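Local coordinates for FERM, RhoGEF and pleckstrin domain protein 2 (PDB 6D21) that probably acts as a guanine nucleotide exchange factor that activates RAC1 and takes part in actin cytoskeleton remodelling, represented here by its FERM domain, at residues Y18-K23 with L30-R35; L4-Q9 with K63-Q68; G212-Q217 with I222-W227. All blocks are in the same frame, centred on the assembly; numbering follows the deposited sequence.

Contact 1 of 3, residues Y18-K23 with L30-R35; sequences YELESK and LSDVFR
In the ubiquitin-like lobe of the FERM domain the helix packs across one face of the mixed sheet, and here Tyr18 on edge strand 15-21 meets Asp32 and Val33 on helix 26-36. The short strand and helix segments run at 150° to each other, with axes 9.7 Å apart at closest approach, and no hydrogen bond links them. Tyr18 has CG anti to its own carbonyl carbon (chi1 -64°), which sends the ring toward the helix. Val33 crosses the tyrosine at about a right angle and sets its CG2 methyl over one ring face, offset toward the rim, in a CH-pi contact 4.0 Å from the centroid. Val33 CG2 comes closest to the phenol end, 3.6 Å from Tyr18 CZ. At the ring edge, near its plane, Tyr18 CE2 approaches the backbone oxygen Asp32 O at 3.6 Å. The Asp32 side chain slides past the ring in the opposite direction, its carboxylate plane almost parallel to that of the ring. Asp32 OD2 then reaches Leu20 CG at 3.9 Å, an apolar neighbour, while Asp32 OD1 takes a salt bridge from Arg35 NH2 at 2.8 Å, one turn on along the helix; the guanidinium nitrogen comes from above the carboxylate plane, 40° out of it. Replacing Tyr18 with an alanine would probably open a gap beneath Val33 and deprive its CG2 methyl of the aromatic face it rests on. Around this contact, Tyr18 and Leu20 also touch Leu29 of the same helix, Tyr18 and Val33 both touch Val8 of the adjacent strand 3-9, and Val33 continues inward to Leu47 of strand 45-50, placing the contact between the helix and the edge of the sheet.

Contact 2 of 3, residues L4-Q9 with K63-Q68; sequences LQIRVQ and KLIVKQ
Ile6 and Ile65 reach toward each other tip to tip, their CD1 methyls 3.8 Å apart, and this buried pair forms the inner half of a small apolar contact between strand 3-9 and the loop that leads from strand 56-58 to strand 76-81. Ile6 CD1 also lies 3.9 Å from Ile65 CG2, so a single methyl meets both branches of its partner. Each isoleucine has CG1 anti to its carbonyl carbon (chi1 -69° in Ile6, -61° in Ile65) and an extended outer arm, which carries CD1 to the far end of the side chain, where the two meet. Nearer solvent, Leu4 CD1 touches Val66 CG1 at 3.9 Å, the two side chains crossing obliquely; Val66 is exposed, so this pair closes the outer margin of the contact. No hydrogen bond joins the segments, and their backbones stay well apart, the nearest CA atoms being Leu4 CA and Val66 CA at 9.5 Å. Bonds within the loop draw it into a turn. Residues 65-67 have helical backbone angles, with Gln68 N bonded to Ile65 O at 2.8 Å and Lys67 N to Leu64 O at 3.2 Å. The Gln68 side chain folds back onto the turn, where NE2 makes weak bonds to Lys63 O and Leu64 O; outside the segment it has a further hydrogen bond to Asp60 O. On the other side, the strand is fixed by backbone hydrogen bonds from Leu4 to Leu20 and from Ile6 to Tyr18 on strand 15-21. Leu29 of helix 26-36 touches both Ile6 and Ile65, while Phe77 of strand 76-81 touches Ile6, so the loop packs against the sheet beside the helix of the ubiquitin-like lobe.

Contact 3 of 3, residues G212-Q217 with I222-W227; sequences GLQVFQ and INTFNW
Strand segments 212-217 and 222-226 run antiparallel, 170° between directions and axes 4.7 Å apart at closest approach, with Leu213-Phe225 and Val215-Asn223 as hydrogen-bonded pairs. Leu213 N bonds to Phe225 O and Phe225 N to Leu213 O, both at 2.9 Å. Val215 N gives a bond to Asn223 O at 2.9 Å, while Val215 O receives Ile222 N at 2.8 Å and, weakly, Asn223 N, so two successive residues face one: a classic beta bulge near the turn. Val215 has CG1 anti to the backbone N (chi1 -179°), leaving CG2 beside that N and 3.7 Å from Phe225 CE2, the two side chains slanting across one another. On the opposite face Gln214 and Thr224 lie alongside, pointing the same way; a water accepts from Gln214 NE2, but its very short approach to Thr224 OG1 is doubtful. Gly212 CA sits over the Trp227 six-membered ring, 3.6 Å from the centroid and 17° off the normal, in a CH-pi contact. A CB at Gly212 would collide with Phe225 O, and the backbone conformation would press it against the preceding carbonyl. Trp227 NE1 is bonded to His210 O, and Leu213 CD1 lies 3.9 Å from Trp227 CZ3, the side chains crossing at about a right angle. Beside the bulge, Ile222 CG1 covers Gln217 CB. Leu213 continues to Phe240 and Ile242 of strand 239-244 and to Cys273 of helix 263-281, which Trp227 also touches through His277. This is a beta hairpin at the edge of the antiparallel sheet of the PH-like FERM lobe, its apolar face turned toward the opposing strands and C-terminal helix.

How the contacts relate
Contacts 1 and 2 belong to the ubiquitin-like lobe and meet directly: strands 3-9 and 15-21 are neighbours in one sheet, and the centres of contacts 1 and 2 lie about 8 Å apart. Contact 3 is in the PH-like lobe, on the opposite side of the chain's centre, its centre about 36 Å from that of contact 1 and 34 Å from that of contact 2. Contact 1 is buried, contact 3 is buried along most of its length but exposed beside its turn, and contact 2 is part buried. The chemistry follows the elements joined: helix on sheet through an aromatic face, loop on sheet through methyl groups alone, and strand to strand through backbone hydrogen bonds.

Contact 1 of 3, residues Y18-K23 with L30-R35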
loop_
_atom_site.group_PDB
_atom_site.type_symbol
_atom_site.label_atom_id
_atom_site.label_comp_id
_atom_site.label_asym_id
_atom_site.label_seq_id
_atom_site.Cartn_x
_atom_site.Cartn_y
_atom_site.Cartn_z
ATOM N N TYR A 18 18.038 -0.048 -13.794
ATOM C CA TYR A 18 19.042 -0.524 -12.862
ATOM C C TYR A 18 19.829 -1.657 -13.460
ATOM O O TYR A 18 19.252 -2.646 -13.903
ATOM C CB TYR A 18 18.381 -0.980 -11.562
ATOM C CG TYR A 18 17.720 0.151 -10.842
ATOM C CD1 TYR A 18 16.446 0.565 -11.195
ATOM C CD2 TYR A 18 18.381 0.827 -9.822
ATOM C CE1 TYR A 18 15.847 1.612 -10.551
ATOM C CE2 TYR A 18 17.800 1.870 -9.178
ATOM C CZ TYR A 18 16.526 2.259 -9.538
ATOM O OH TYR A 18 15.928 3.300 -8.886
ATOM N N GLU A 19 21.151 -1.516 -13.464
ATOM C CA GLU A 19 22.006 -2.578 -13.955
ATOM C C GLU A 19 22.528 -3.417 -12.798
ATOM O O GLU A 19 23.125 -2.900 -11.855
ATOM C CB GLU A 19 23.147 -1.996 -14.786
ATOM C CG GLU A 19 22.666 -0.920 -15.749
ATOM C CD GLU A 19 23.327 -1.005 -17.098
ATOM O OE1 GLU A 19 24.212 -0.172 -17.398
ATOM O OE2 GLU A 19 22.945 -1.911 -17.863
ATOM N N LEU A 20 22.265 -4.718 -12.878
ATOM C CA LEU A 20 22.582 -5.665 -11.819
ATOM C C LEU A 20 23.136 -6.931 -12.420
ATOM O O LEU A 20 22.821 -7.264 -13.559
ATOM C CB LEU A 20 21.345 -6.007 -10.988
ATOM C CG LEU A 20 20.849 -5.040 -9.923
ATOM C CD1 LEU A 20 19.948 -3.998 -10.540
ATOM C CD2 LEU A 20 20.120 -5.800 -8.824
ATOM N N GLU A 21 23.953 -7.653 -11.665
ATOM C CA GLU A 21 24.441 -8.934 -12.155
ATOM C C GLU A 21 23.311 -9.957 -12.099
ATOM O O GLU A 21 22.356 -9.791 -11.345
ATOM C CB GLU A 21 25.646 -9.413 -11.347
ATOM C CG GLU A 21 25.378 -9.550 -9.857
ATOM C CD GLU A 21 26.385 -10.453 -9.167
ATOM O OE1 GLU A 21 27.172 -11.123 -9.873
ATOM O OE2 GLU A 21 26.388 -10.493 -7.918
ATOM N N SER A 22 23.430 -11.008 -12.902
ATOM C CA SER A 22 22.409 -12.045 -13.000
ATOM C C SER A 22 22.294 -12.889 -11.722
ATOM O O SER A 22 21.355 -13.667 -11.565
ATOM C CB SER A 22 22.710 -12.951 -14.198
ATOM O OG SER A 22 21.880 -14.098 -14.201
ATOM N N LYS A 23 23.255 -12.741 -10.816
ATOM C CA LYS A 23 23.237 -13.475 -9.558
ATOM C C LYS A 23 22.483 -12.712 -8.470
ATOM O O LYS A 23 22.419 -13.169 -7.327
ATOM C CB LYS A 23 24.667 -13.765 -9.080
ATOM C CG LYS A 23 25.381 -14.915 -9.775
ATOM C CD LYS A 23 26.622 -15.301 -8.986
ATOM C CE LYS A 23 27.707 -15.953 -9.850
ATOM N NZ LYS A 23 27.196 -16.857 -10.919
ATOM N N LEU A 30 16.547 -3.805 -4.279
ATOM C CA LEU A 30 15.954 -2.912 -3.277
ATOM C C LEU A 30 16.953 -1.881 -2.791
ATOM O O LEU A 30 16.638 -0.685 -2.709
ATOM C CB LEU A 30 15.425 -3.701 -2.074
ATOM C CG LEU A 30 14.047 -4.372 -2.119
ATOM C CD1 LEU A 30 13.998 -5.517 -1.120
ATOM C CD2 LEU A 30 12.942 -3.379 -1.812
ATOM N N SER A 31 18.156 -2.346 -2.460
ATOM C CA SER A 31 19.198 -1.450 -1.972
ATOM C C SER A 31 19.595 -0.419 -3.019
ATOM O O SER A 31 19.746 0.757 -2.700
ATOM C CB SER A 31 20.433 -2.244 -1.535
ATOM O OG SER A 31 20.097 -3.080 -0.441
ATOM N N ASP A 32 19.769 -0.862 -4.263
ATOM C CA ASP A 32 20.124 0.043 -5.346
ATOM C C ASP A 32 19.024 1.077 -5.602
ATOM O O ASP A 32 19.318 2.236 -5.898
ATOM C CB ASP A 32 20.423 -0.739 -6.629
ATOM C CG ASP A 32 21.741 -1.489 -6.561
ATOM O OD1 ASP A 32 22.517 -1.259 -5.602
ATOM O OD2 ASP A 32 22.007 -2.306 -7.469
ATOM N N VAL A 33 17.763 0.665 -5.489
ATOM C CA VAL A 33 16.656 1.606 -5.658
ATOM C C VAL A 33 16.670 2.635 -4.522
ATOM O O VAL A 33 16.584 3.846 -4.769
ATOM C CB VAL A 33 15.264 0.895 -5.700
ATOM C CG1 VAL A 33 14.134 1.910 -5.574
ATOM C CG2 VAL A 33 15.103 0.062 -6.996
ATOM N N PHE A 34 16.759 2.158 -3.286
ATOM C CA PHE A 34 16.841 3.050 -2.121
ATOM C C PHE A 34 18.028 4.041 -2.247
ATOM O O PHE A 34 17.898 5.226 -1.931
ATOM C CB PHE A 34 16.955 2.236 -0.810
ATOM C CG PHE A 34 15.771 1.321 -0.547
ATOM C CD1 PHE A 34 14.513 1.621 -1.059
ATOM C CD2 PHE A 34 15.923 0.158 0.195
ATOM C CE1 PHE A 34 13.411 0.773 -0.831
ATOM C CE2 PHE A 34 14.837 -0.687 0.431
ATOM C CZ PHE A 34 13.582 -0.388 -0.084
ATOM N N ARG A 35 19.174 3.572 -2.731
ATOM C CA ARG A 35 20.316 4.470 -2.929
ATOM C C ARG A 35 20.073 5.480 -4.047
ATOM O O ARG A 35 20.382 6.661 -3.912
ATOM C CB ARG A 35 21.583 3.682 -3.232
ATOM C CG ARG A 35 22.813 4.567 -3.489
ATOM C CD ARG A 35 24.044 3.730 -3.810
ATOM N NE ARG A 35 24.047 2.526 -2.984
ATOM C CZ ARG A 35 23.913 1.292 -3.451
ATOM N NH1 ARG A 35 23.907 0.268 -2.610
ATOM N NH2 ARG A 35 23.790 1.083 -4.756
#

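Contact 2 of 3, residues L4-Q9 with K63-Q68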
loop_
_atom_site.group_PDB
_atom_site.type_symbol
_atom_site.label_atom_id
_atom_site.label_comp_id
_atom_site.label_asym_id
_atom_site.label_seq_id
_atom_site.Cartn_x
_atom_site.Cartn_y
_atom_site.Cartn_z
ATOM N N LEU A 4 22.105 -7.884 -15.766
ATOM C CA LEU A 4 20.697 -7.609 -16.049
ATOM C C LEU A 4 20.383 -6.124 -16.021
ATOM O O LEU A 4 21.033 -5.354 -15.320
ATOM C CB LEU A 4 19.779 -8.319 -15.050
ATOM C CG LEU A 4 19.770 -9.844 -15.007
ATOM C CD1 LEU A 4 18.662 -10.307 -14.081
ATOM C CD2 LEU A 4 19.607 -10.430 -16.402
ATOM N N GLN A 5 19.365 -5.738 -16.781
ATOM C CA GLN A 5 18.861 -4.381 -16.744
ATOM C C GLN A 5 17.397 -4.401 -16.341
ATOM O O GLN A 5 16.540 -4.918 -17.056
ATOM C CB GLN A 5 19.045 -3.691 -18.090
ATOM C CG GLN A 5 18.644 -2.234 -18.066
ATOM C CD GLN A 5 19.200 -1.469 -19.238
ATOM O OE1 GLN A 5 19.168 -1.939 -20.377
ATOM N NE2 GLN A 5 19.736 -0.287 -18.967
ATOM N N ILE A 6 17.117 -3.837 -15.176
ATOM C CA ILE A 6 15.788 -3.929 -14.606
ATOM C C ILE A 6 15.173 -2.534 -14.503
ATOM O O ILE A 6 15.831 -1.558 -14.138
ATOM C CB ILE A 6 15.838 -4.657 -13.240
ATOM C CG1 ILE A 6 16.180 -6.139 -13.464
ATOM C CG2 ILE A 6 14.535 -4.538 -12.493
ATOM C CD1 ILE A 6 15.983 -7.021 -12.252
ATOM N N ARG A 7 13.908 -2.462 -14.883
ATOM C CA ARG A 7 13.160 -1.226 -14.947
ATOM C C ARG A 7 12.278 -1.105 -13.707
ATOM O O ARG A 7 11.454 -1.985 -13.423
ATOM C CB ARG A 7 12.307 -1.202 -16.211
ATOM C CG ARG A 7 11.459 0.037 -16.405
ATOM C CD ARG A 7 10.160 -0.302 -17.139
ATOM N NE ARG A 7 10.350 -1.070 -18.370
ATOM C CZ ARG A 7 10.247 -0.568 -19.595
ATOM N NH1 ARG A 7 9.965 0.717 -19.782
ATOM N NH2 ARG A 7 10.421 -1.360 -20.638
ATOM N N VAL A 8 12.451 -0.024 -12.962
ATOM C CA VAL A 8 11.649 0.149 -11.758
ATOM C C VAL A 8 10.906 1.475 -11.779
ATOM O O VAL A 8 11.503 2.542 -11.935
ATOM C CB VAL A 8 12.501 0.081 -10.489
ATOM C CG1 VAL A 8 11.646 0.417 -9.270
ATOM C CG2 VAL A 8 13.136 -1.299 -10.358
ATOM N N GLN A 9 9.597 1.398 -11.622
ATOM C CA GLN A 9 8.773 2.589 -11.540
ATOM C C GLN A 9 8.716 3.130 -10.119
ATOM O O GLN A 9 8.386 2.392 -9.187
ATOM C CB GLN A 9 7.362 2.278 -12.029
ATOM C CG GLN A 9 6.402 3.430 -11.855
ATOM C CD GLN A 9 5.093 3.183 -12.567
ATOM O OE1 GLN A 9 5.030 3.188 -13.804
ATOM N NE2 GLN A 9 4.040 2.937 -11.793
ATOM N N LYS A 63 15.485 -14.201 -2.273
ATOM C CA LYS A 63 15.578 -15.068 -3.443
ATOM C C LYS A 63 16.218 -14.338 -4.626
ATOM O O LYS A 63 16.175 -13.105 -4.716
ATOM C CB LYS A 63 14.191 -15.562 -3.846
ATOM C CG LYS A 63 13.537 -16.524 -2.870
ATOM C CD LYS A 63 12.286 -17.127 -3.512
ATOM C CE LYS A 63 11.528 -18.048 -2.565
ATOM N NZ LYS A 63 12.341 -18.456 -1.385
ATOM N N LEU A 64 16.799 -15.111 -5.534
ATOM C CA LEU A 64 17.312 -14.583 -6.783
ATOM C C LEU A 64 16.169 -13.997 -7.583
ATOM O O LEU A 64 15.079 -14.571 -7.625
ATOM C CB LEU A 64 18.000 -15.674 -7.599
ATOM C CG LEU A 64 19.227 -16.316 -6.965
ATOM C CD1 LEU A 64 19.839 -17.290 -7.942
ATOM C CD2 LEU A 64 20.223 -15.251 -6.563
ATOM N N ILE A 65 16.420 -12.861 -8.221
ATOM C CA ILE A 65 15.404 -12.230 -9.038
ATOM C C ILE A 65 15.012 -13.146 -10.189
ATOM O O ILE A 65 13.821 -13.306 -10.462
ATOM C CB ILE A 65 15.879 -10.893 -9.584
ATOM C CG1 ILE A 65 16.187 -9.946 -8.425
ATOM C CG2 ILE A 65 14.826 -10.296 -10.511
ATOM C CD1 ILE A 65 16.768 -8.631 -8.862
ATOM N N VAL A 66 16.004 -13.773 -10.831
ATOM C CA VAL A 66 15.742 -14.636 -11.993
ATOM C C VAL A 66 14.910 -15.872 -11.643
ATOM O O VAL A 66 14.329 -16.506 -12.520
ATOM C CB VAL A 66 17.058 -15.115 -12.694
ATOM C CG1 VAL A 66 17.680 -13.990 -13.516
ATOM C CG2 VAL A 66 18.063 -15.705 -11.697
ATOM N N LYS A 67 14.859 -16.213 -10.364
ATOM C CA LYS A 67 14.021 -17.307 -9.894
ATOM C C LYS A 67 12.587 -16.863 -9.569
ATOM O O LYS A 67 11.745 -17.690 -9.234
ATOM C CB LYS A 67 14.647 -17.953 -8.652
ATOM C CG LYS A 67 15.808 -18.902 -8.935
ATOM C CD LYS A 67 16.019 -19.883 -7.778
ATOM C CE LYS A 67 16.907 -21.057 -8.189
ATOM N NZ LYS A 67 16.996 -22.105 -7.128
ATOM N N GLN A 68 12.307 -15.565 -9.642
ATOM C CA GLN A 68 10.977 -15.065 -9.281
ATOM C C GLN A 68 10.203 -14.547 -10.487
ATOM O O GLN A 68 8.969 -14.528 -10.484
ATOM C CB GLN A 68 11.088 -13.953 -8.236
ATOM C CG GLN A 68 11.891 -14.321 -6.997
ATOM C CD GLN A 68 11.914 -13.197 -5.979
ATOM O OE1 GLN A 68 10.869 -12.715 -5.548
ATOM N NE2 GLN A 68 13.110 -12.769 -5.597
#

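Contact 3 of 3, residues G212-Q217 with I222-W227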
loop_
_atom_site.group_PDB
_atom_site.type_symbol
_atom_site.label_atom_id
_atom_site.label_comp_id
_atom_site.label_asym_id
_atom_site.label_seq_id
_atom_site.Cartn_x
_atom_site.Cartn_y
_atom_site.Cartn_z
ATOM N N GLY A 212 -2.482 -5.512 14.087
ATOM C CA GLY A 212 -2.862 -6.912 14.049
ATOM C C GLY A 212 -3.733 -7.263 12.863
ATOM O O GLY A 212 -3.604 -6.653 11.801
ATOM N N LEU A 213 -4.618 -8.246 13.021
ATOM C CA LEU A 213 -5.414 -8.689 11.870
ATOM C C LEU A 213 -6.784 -8.017 11.838
ATOM O O LEU A 213 -7.344 -7.655 12.874
ATOM C CB LEU A 213 -5.573 -10.210 11.860
ATOM C CG LEU A 213 -4.479 -10.985 11.116
ATOM C CD1 LEU A 213 -3.129 -10.909 11.826
ATOM C CD2 LEU A 213 -4.878 -12.419 10.925
ATOM N N GLN A 214 -7.313 -7.837 10.639
ATOM C CA GLN A 214 -8.649 -7.282 10.490
ATOM C C GLN A 214 -9.519 -8.190 9.640
ATOM O O GLN A 214 -9.025 -8.925 8.790
ATOM C CB GLN A 214 -8.601 -5.896 9.865
ATOM C CG GLN A 214 -7.920 -4.878 10.715
ATOM C CD GLN A 214 -7.384 -3.730 9.885
ATOM O OE1 GLN A 214 -7.172 -3.868 8.682
ATOM N NE2 GLN A 214 -7.158 -2.589 10.525
ATOM N N VAL A 215 -10.821 -8.125 9.890
ATOM C CA VAL A 215 -11.789 -8.904 9.146
ATOM C C VAL A 215 -12.819 -7.961 8.559
ATOM O O VAL A 215 -13.429 -7.162 9.283
ATOM C CB VAL A 215 -12.492 -9.947 10.030
ATOM C CG1 VAL A 215 -13.479 -10.746 9.195
ATOM C CG2 VAL A 215 -11.471 -10.860 10.683
ATOM N N PHE A 216 -13.007 -8.045 7.247
ATOM C CA PHE A 216 -13.988 -7.205 6.579
ATOM C C PHE A 216 -15.072 -8.028 5.936
ATOM O O PHE A 216 -14.810 -9.101 5.402
ATOM C CB PHE A 216 -13.329 -6.346 5.512
ATOM C CG PHE A 216 -12.510 -5.219 6.051
ATOM C CD1 PHE A 216 -11.196 -5.427 6.449
ATOM C CD2 PHE A 216 -13.039 -3.939 6.125
ATOM C CE1 PHE A 216 -10.430 -4.382 6.923
ATOM C CE2 PHE A 216 -12.283 -2.887 6.596
ATOM C CZ PHE A 216 -10.973 -3.103 7.002
ATOM N N GLN A 217 -16.295 -7.514 5.986
ATOM C CA GLN A 217 -17.383 -8.036 5.171
ATOM C C GLN A 217 -17.750 -6.929 4.214
ATOM O O GLN A 217 -18.277 -5.900 4.632
ATOM C CB GLN A 217 -18.580 -8.453 6.021
ATOM C CG GLN A 217 -19.638 -9.237 5.269
ATOM C CD GLN A 217 -20.760 -9.728 6.172
ATOM O OE1 GLN A 217 -20.774 -9.457 7.377
ATOM N NE2 GLN A 217 -21.706 -10.458 5.591
ATOM N N ILE A 222 -15.629 -5.831 10.317
ATOM C CA ILE A 222 -16.385 -6.571 11.327
ATOM C C ILE A 222 -15.589 -6.829 12.610
ATOM O O ILE A 222 -16.177 -7.014 13.674
ATOM C CB ILE A 222 -16.868 -7.932 10.780
ATOM C CG1 ILE A 222 -17.416 -7.766 9.369
ATOM C CG2 ILE A 222 -17.939 -8.521 11.678
ATOM C CD1 ILE A 222 -18.641 -6.883 9.315
ATOM N N ASN A 223 -14.261 -6.836 12.521
ATOM C CA ASN A 223 -13.457 -7.214 13.682
ATOM C C ASN A 223 -11.976 -6.899 13.571
ATOM O O ASN A 223 -11.432 -6.857 12.479
ATOM C CB ASN A 223 -13.619 -8.708 13.955
ATOM C CG ASN A 223 -13.943 -8.995 15.401
ATOM O OD1 ASN A 223 -13.333 -8.430 16.313
ATOM N ND2 ASN A 223 -14.917 -9.866 15.620
ATOM N N THR A 224 -11.343 -6.692 14.723
ATOM C CA THR A 224 -9.906 -6.464 14.816
ATOM C C THR A 224 -9.286 -7.307 15.928
ATOM O O THR A 224 -9.682 -7.204 17.094
ATOM C CB THR A 224 -9.581 -4.981 15.083
ATOM O OG1 THR A 224 -9.992 -4.184 13.957
ATOM C CG2 THR A 224 -8.083 -4.799 15.312
ATOM N N PHE A 225 -8.313 -8.140 15.562
ATOM C CA PHE A 225 -7.581 -8.948 16.540
ATOM C C PHE A 225 -6.184 -8.392 16.730
ATOM O O PHE A 225 -5.317 -8.545 15.862
ATOM C CB PHE A 225 -7.522 -10.410 16.095
ATOM C CG PHE A 225 -8.867 -10.975 15.739
ATOM C CD1 PHE A 225 -9.816 -11.202 16.721
ATOM C CD2 PHE A 225 -9.194 -11.253 14.417
ATOM C CE1 PHE A 225 -11.071 -11.717 16.400
ATOM C CE2 PHE A 225 -10.447 -11.765 14.087
ATOM C CZ PHE A 225 -11.385 -11.993 15.082
ATOM N N ASN A 226 -5.977 -7.725 17.859
ATOM C CA ASN A 226 -4.686 -7.140 18.173
ATOM C C ASN A 226 -3.654 -8.224 18.344
ATOM O O ASN A 226 -4.000 -9.359 18.673
ATOM C CB ASN A 226 -4.765 -6.294 19.440
ATOM C CG ASN A 226 -5.754 -5.165 19.322
ATOM O OD1 ASN A 226 -5.632 -4.307 18.448
ATOM N ND2 ASN A 226 -6.762 -5.169 20.187
ATOM N N TRP A 227 -2.390 -7.875 18.125
ATOM C CA TRP A 227 -1.308 -8.836 18.310
ATOM C C TRP A 227 -1.351 -9.471 19.690
ATOM O O TRP A 227 -1.096 -10.667 19.831
ATOM C CB TRP A 227 0.055 -8.182 18.110
ATOM C CG TRP A 227 0.277 -7.582 16.772
ATOM C CD1 TRP A 227 0.560 -6.276 16.507
ATOM C CD2 TRP A 227 0.239 -8.254 15.503
ATOM N NE1 TRP A 227 0.713 -6.090 15.154
ATOM C CE2 TRP A 227 0.517 -7.285 14.515
ATOM C CE3 TRP A 227 0.001 -9.572 15.108
ATOM C CZ2 TRP A 227 0.569 -7.597 13.156
ATOM C CZ3 TRP A 227 0.048 -9.879 13.751
ATOM C CH2 TRP A 227 0.332 -8.899 12.796
HETATM O O HOH W 1 -8.649 -2.222 13.161
#